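Long-range contact in protein CLPV1 (Pseudomonas aeruginosa, PDB 4UQW), which probably helps disassemble the contracted TssB-TssC sheath of type VI secretion as a Clp-family ATPase, here represented by its N domain: residues H93-G105 with Y118-A132. Residues are numbered along the deposited sequence; the frame is centred on the assembly and turned at random.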
# COMPACT_ATOMS: atom_id res chain seq x y z
N HIS A 93 -2.87 9.08 4.71
CA HIS A 93 -1.70 8.31 4.31
C HIS A 93 -1.91 7.49 3.06
O HIS A 93 -0.94 7.19 2.34
CB HIS A 93 -1.24 7.39 5.47
CG HIS A 93 -0.51 8.13 6.55
ND1 HIS A 93 -0.32 7.60 7.81
CD2 HIS A 93 0.08 9.35 6.56
CE1 HIS A 93 0.39 8.44 8.53
NE2 HIS A 93 0.67 9.51 7.80
N VAL A 94 -3.15 7.06 2.77
CA VAL A 94 -3.38 6.29 1.57
C VAL A 94 -3.22 7.25 0.35
O VAL A 94 -2.53 6.89 -0.63
CB VAL A 94 -4.80 5.67 1.61
CG1 VAL A 94 -5.24 5.20 0.23
CG2 VAL A 94 -4.76 4.51 2.60
N GLU A 95 -3.77 8.47 0.44
CA GLU A 95 -3.58 9.47 -0.65
C GLU A 95 -2.09 9.74 -0.83
O GLU A 95 -1.59 9.79 -1.95
CB GLU A 95 -4.27 10.83 -0.37
CG GLU A 95 -5.78 10.71 -0.23
CD GLU A 95 -6.39 12.07 0.06
OE1 GLU A 95 -5.67 13.03 0.46
OE2 GLU A 95 -7.60 12.23 -0.10
N GLU A 96 -1.39 9.96 0.29
CA GLU A 96 0.02 10.31 0.17
C GLU A 96 0.83 9.18 -0.42
O GLU A 96 1.77 9.40 -1.23
CB GLU A 96 0.56 10.65 1.57
CG GLU A 96 1.84 11.46 1.46
CD GLU A 96 2.39 11.92 2.80
OE1 GLU A 96 1.66 11.89 3.87
OE2 GLU A 96 3.59 12.29 2.75
N ALA A 97 0.54 7.95 -0.05
CA ALA A 97 1.27 6.84 -0.64
C ALA A 97 1.05 6.76 -2.16
O ALA A 97 2.00 6.41 -2.86
CB ALA A 97 0.86 5.46 0.05
N VAL A 98 -0.17 7.03 -2.64
CA VAL A 98 -0.36 6.98 -4.08
C VAL A 98 0.48 8.08 -4.72
O VAL A 98 1.13 7.80 -5.76
CB VAL A 98 -1.84 7.15 -4.46
CG1 VAL A 98 -2.01 7.12 -6.01
CG2 VAL A 98 -2.68 6.00 -3.86
N GLU A 99 0.49 9.30 -4.16
CA GLU A 99 1.34 10.36 -4.76
C GLU A 99 2.82 9.92 -4.82
O GLU A 99 3.48 10.11 -5.86
CB GLU A 99 1.18 11.67 -3.97
CG GLU A 99 2.00 12.77 -4.62
CD GLU A 99 1.90 14.10 -3.89
OE1 GLU A 99 0.78 14.59 -3.66
OE2 GLU A 99 2.96 14.58 -3.58
N ARG A 100 3.36 9.42 -3.71
CA ARG A 100 4.76 9.01 -3.74
C ARG A 100 4.99 7.84 -4.66
O ARG A 100 6.05 7.78 -5.33
CB ARG A 100 5.24 8.65 -2.33
CG ARG A 100 4.96 9.76 -1.30
CD ARG A 100 5.49 11.15 -1.72
NE ARG A 100 6.89 11.19 -2.04
CZ ARG A 100 7.37 12.16 -2.85
NH1 ARG A 100 6.53 13.10 -3.30
NH2 ARG A 100 8.63 12.20 -3.17
N GLY A 101 4.04 6.89 -4.77
CA GLY A 101 4.20 5.81 -5.74
C GLY A 101 4.21 6.33 -7.17
O GLY A 101 4.93 5.76 -8.00
N TRP A 102 3.37 7.33 -7.44
CA TRP A 102 3.40 7.97 -8.77
C TRP A 102 4.74 8.66 -9.02
O TRP A 102 5.28 8.54 -10.15
CB TRP A 102 2.25 8.98 -8.89
CG TRP A 102 2.32 9.84 -10.15
CD1 TRP A 102 2.44 11.20 -10.19
CD2 TRP A 102 2.30 9.40 -11.53
NE1 TRP A 102 2.47 11.66 -11.51
CE2 TRP A 102 2.40 10.56 -12.33
CE3 TRP A 102 2.21 8.14 -12.15
CZ2 TRP A 102 2.39 10.54 -13.73
CZ3 TRP A 102 2.22 8.11 -13.57
CH2 TRP A 102 2.29 9.29 -14.31
N VAL A 103 5.26 9.42 -8.05
CA VAL A 103 6.57 10.03 -8.27
C VAL A 103 7.65 9.05 -8.61
O VAL A 103 8.40 9.24 -9.60
CB VAL A 103 6.97 10.83 -7.00
CG1 VAL A 103 8.48 11.20 -7.02
CG2 VAL A 103 6.07 12.08 -6.88
N TYR A 104 7.76 7.94 -7.85
CA TYR A 104 8.82 7.00 -8.17
C TYR A 104 8.50 6.18 -9.40
O TYR A 104 9.37 5.98 -10.24
CB TYR A 104 9.11 6.09 -6.93
CG TYR A 104 9.93 6.88 -5.95
CD1 TYR A 104 11.33 6.93 -6.10
CD2 TYR A 104 9.34 7.67 -4.97
CE1 TYR A 104 12.10 7.70 -5.24
CE2 TYR A 104 10.09 8.48 -4.12
CZ TYR A 104 11.47 8.50 -4.28
OH TYR A 104 12.27 9.28 -3.47
N GLY A 105 7.26 5.77 -9.59
CA GLY A 105 6.90 5.01 -10.79
C GLY A 105 7.17 5.79 -12.05
O GLY A 105 7.78 5.26 -13.01
N TYR A 118 5.83 0.03 -6.42
CA TYR A 118 6.16 1.47 -6.38
C TYR A 118 5.53 2.13 -5.16
O TYR A 118 6.09 3.10 -4.63
CB TYR A 118 5.66 2.19 -7.64
CG TYR A 118 6.22 1.65 -8.93
CD1 TYR A 118 7.35 0.87 -8.97
CD2 TYR A 118 5.57 1.95 -10.12
CE1 TYR A 118 7.86 0.39 -10.19
CE2 TYR A 118 6.06 1.49 -11.36
CZ TYR A 118 7.18 0.70 -11.37
OH TYR A 118 7.64 0.16 -12.57
N LEU A 119 4.36 1.66 -4.71
CA LEU A 119 3.81 2.15 -3.45
C LEU A 119 4.76 1.86 -2.29
O LEU A 119 4.99 2.73 -1.45
CB LEU A 119 2.46 1.53 -3.10
CG LEU A 119 1.36 1.73 -4.12
CD1 LEU A 119 0.17 0.80 -3.76
CD2 LEU A 119 0.85 3.19 -4.09
N VAL A 120 5.35 0.67 -2.27
CA VAL A 120 6.29 0.36 -1.20
C VAL A 120 7.50 1.29 -1.25
O VAL A 120 7.90 1.82 -0.21
CB VAL A 120 6.74 -1.12 -1.32
CG1 VAL A 120 7.83 -1.45 -0.29
CG2 VAL A 120 5.53 -2.02 -1.03
N ILE A 121 8.09 1.53 -2.43
CA ILE A 121 9.23 2.40 -2.53
C ILE A 121 8.85 3.81 -2.09
O ILE A 121 9.59 4.44 -1.30
CB ILE A 121 9.77 2.44 -3.97
CG1 ILE A 121 10.45 1.09 -4.27
CG2 ILE A 121 10.76 3.61 -4.17
CD1 ILE A 121 10.70 0.88 -5.79
N GLY A 122 7.71 4.32 -2.55
CA GLY A 122 7.34 5.69 -2.20
C GLY A 122 7.15 5.83 -0.67
O GLY A 122 7.52 6.86 -0.06
N ILE A 123 6.53 4.82 -0.06
CA ILE A 123 6.39 4.82 1.40
C ILE A 123 7.74 4.81 2.11
O ILE A 123 7.97 5.56 3.06
CB ILE A 123 5.50 3.60 1.81
CG1 ILE A 123 4.03 3.85 1.44
CG2 ILE A 123 5.61 3.27 3.34
CD1 ILE A 123 3.12 2.56 1.47
N LEU A 124 8.65 3.95 1.67
CA LEU A 124 9.94 3.87 2.35
C LEU A 124 10.75 5.14 2.24
O LEU A 124 11.56 5.46 3.13
CB LEU A 124 10.79 2.69 1.82
CG LEU A 124 10.19 1.30 2.12
CD1 LEU A 124 10.95 0.21 1.34
CD2 LEU A 124 10.17 1.04 3.63
N LYS A 125 10.54 5.89 1.16
CA LYS A 125 11.25 7.14 0.96
C LYS A 125 10.66 8.36 1.63
O LYS A 125 11.22 9.44 1.51
CB LYS A 125 11.36 7.41 -0.53
CG LYS A 125 12.22 6.44 -1.28
CD LYS A 125 13.71 6.54 -0.90
CE LYS A 125 14.36 7.84 -1.41
NZ LYS A 125 15.84 7.82 -1.07
N THR A 126 9.56 8.19 2.35
CA THR A 126 8.89 9.32 3.00
C THR A 126 8.87 9.00 4.50
O THR A 126 8.16 8.10 4.85
CB THR A 126 7.47 9.46 2.48
OG1 THR A 126 7.49 9.55 1.03
CG2 THR A 126 6.75 10.70 3.10
N PRO A 127 9.59 9.75 5.34
CA PRO A 127 9.71 9.28 6.73
C PRO A 127 8.40 9.06 7.48
O PRO A 127 8.28 8.06 8.22
CB PRO A 127 10.52 10.39 7.36
CG PRO A 127 11.43 10.83 6.21
CD PRO A 127 10.57 10.78 4.98
N SER A 128 7.43 9.94 7.30
CA SER A 128 6.14 9.74 8.01
C SER A 128 5.40 8.48 7.56
O SER A 128 4.76 7.78 8.39
CB SER A 128 5.24 10.95 7.81
OG SER A 128 5.01 11.13 6.43
N LEU A 129 5.48 8.14 6.27
CA LEU A 129 4.83 6.92 5.77
C LEU A 129 5.60 5.70 6.19
O LEU A 129 4.99 4.71 6.57
CB LEU A 129 4.71 6.96 4.21
CG LEU A 129 3.90 8.15 3.73
CD1 LEU A 129 3.86 8.06 2.20
CD2 LEU A 129 2.45 8.14 4.27
N ARG A 130 6.93 5.78 6.20
CA ARG A 130 7.71 4.62 6.61
C ARG A 130 7.45 4.33 8.10
O ARG A 130 7.35 3.15 8.48
CB ARG A 130 9.20 4.86 6.34
CG ARG A 130 10.06 3.68 6.85
CD ARG A 130 11.53 3.84 6.57
NE ARG A 130 11.96 5.23 6.56
CZ ARG A 130 12.43 5.90 7.62
NH1 ARG A 130 12.54 5.29 8.79
NH2 ARG A 130 12.81 7.17 7.48
N HIS A 131 7.26 5.37 8.89
CA HIS A 131 6.99 5.18 10.32
C HIS A 131 5.63 4.55 10.51
O HIS A 131 5.44 3.64 11.38
CB HIS A 131 7.12 6.53 11.06
CG HIS A 131 6.76 6.49 12.51
ND1 HIS A 131 7.58 5.93 13.46
CD2 HIS A 131 5.68 6.97 13.16
CE1 HIS A 131 7.01 6.05 14.65
NE2 HIS A 131 5.85 6.68 14.49
N ALA A 132 4.66 4.98 9.69
CA ALA A 132 3.34 4.34 9.78
C ALA A 132 3.40 2.87 9.43
O ALA A 132 2.79 2.02 10.09
CB ALA A 132 2.34 5.08 8.86
O HOH W 1 2.73 12.63 6.06
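Gly-101 and Gly-122 let two helices of this mainly helical Clp N domain meet almost backbone to backbone: segments 93-105 and 118-124 cross at 104° with their axes 7.4 Å apart. Gly-122 CA lies 3.6 Å from Arg-100 CB, while Gly-101 CA makes a CA-H...O contact of 3.5 Å with Tyr-118 O. Gly-105 CA, one turn on, abuts CD2 of the Tyr-118 ring, which also stacks on Phe-109.

Side-chain packing, largely van der Waals, flanks this crossing. Ile-121 lays CG2 over one face of the Tyr-104 ring in a CH-pi contact, 4.2 Å from its centroid, and the bent Lys-125 chain crosses the phenol end of that ring at about a right angle. Towards 127-132, Leu-129 is a knob in the hole formed by His-93, Glu-96, Ala-97 and Arg-100. Its two methyls divide the work, CD2 meeting His-93 CD2 at 3.5 Å and CD1 facing Ala-97 N and Glu-96 CG.

No direct hydrogen bond joins the segments; a single water supplies a polar link. With CG anti to the backbone N (chi1 -161°) and an extended chain, Glu-96 reaches past Leu-129, and the water donates to its OE1 over a short 2.5 Å while lying 2.8 Å from Ser-128 OG, to which it is also hydrogen-bonded.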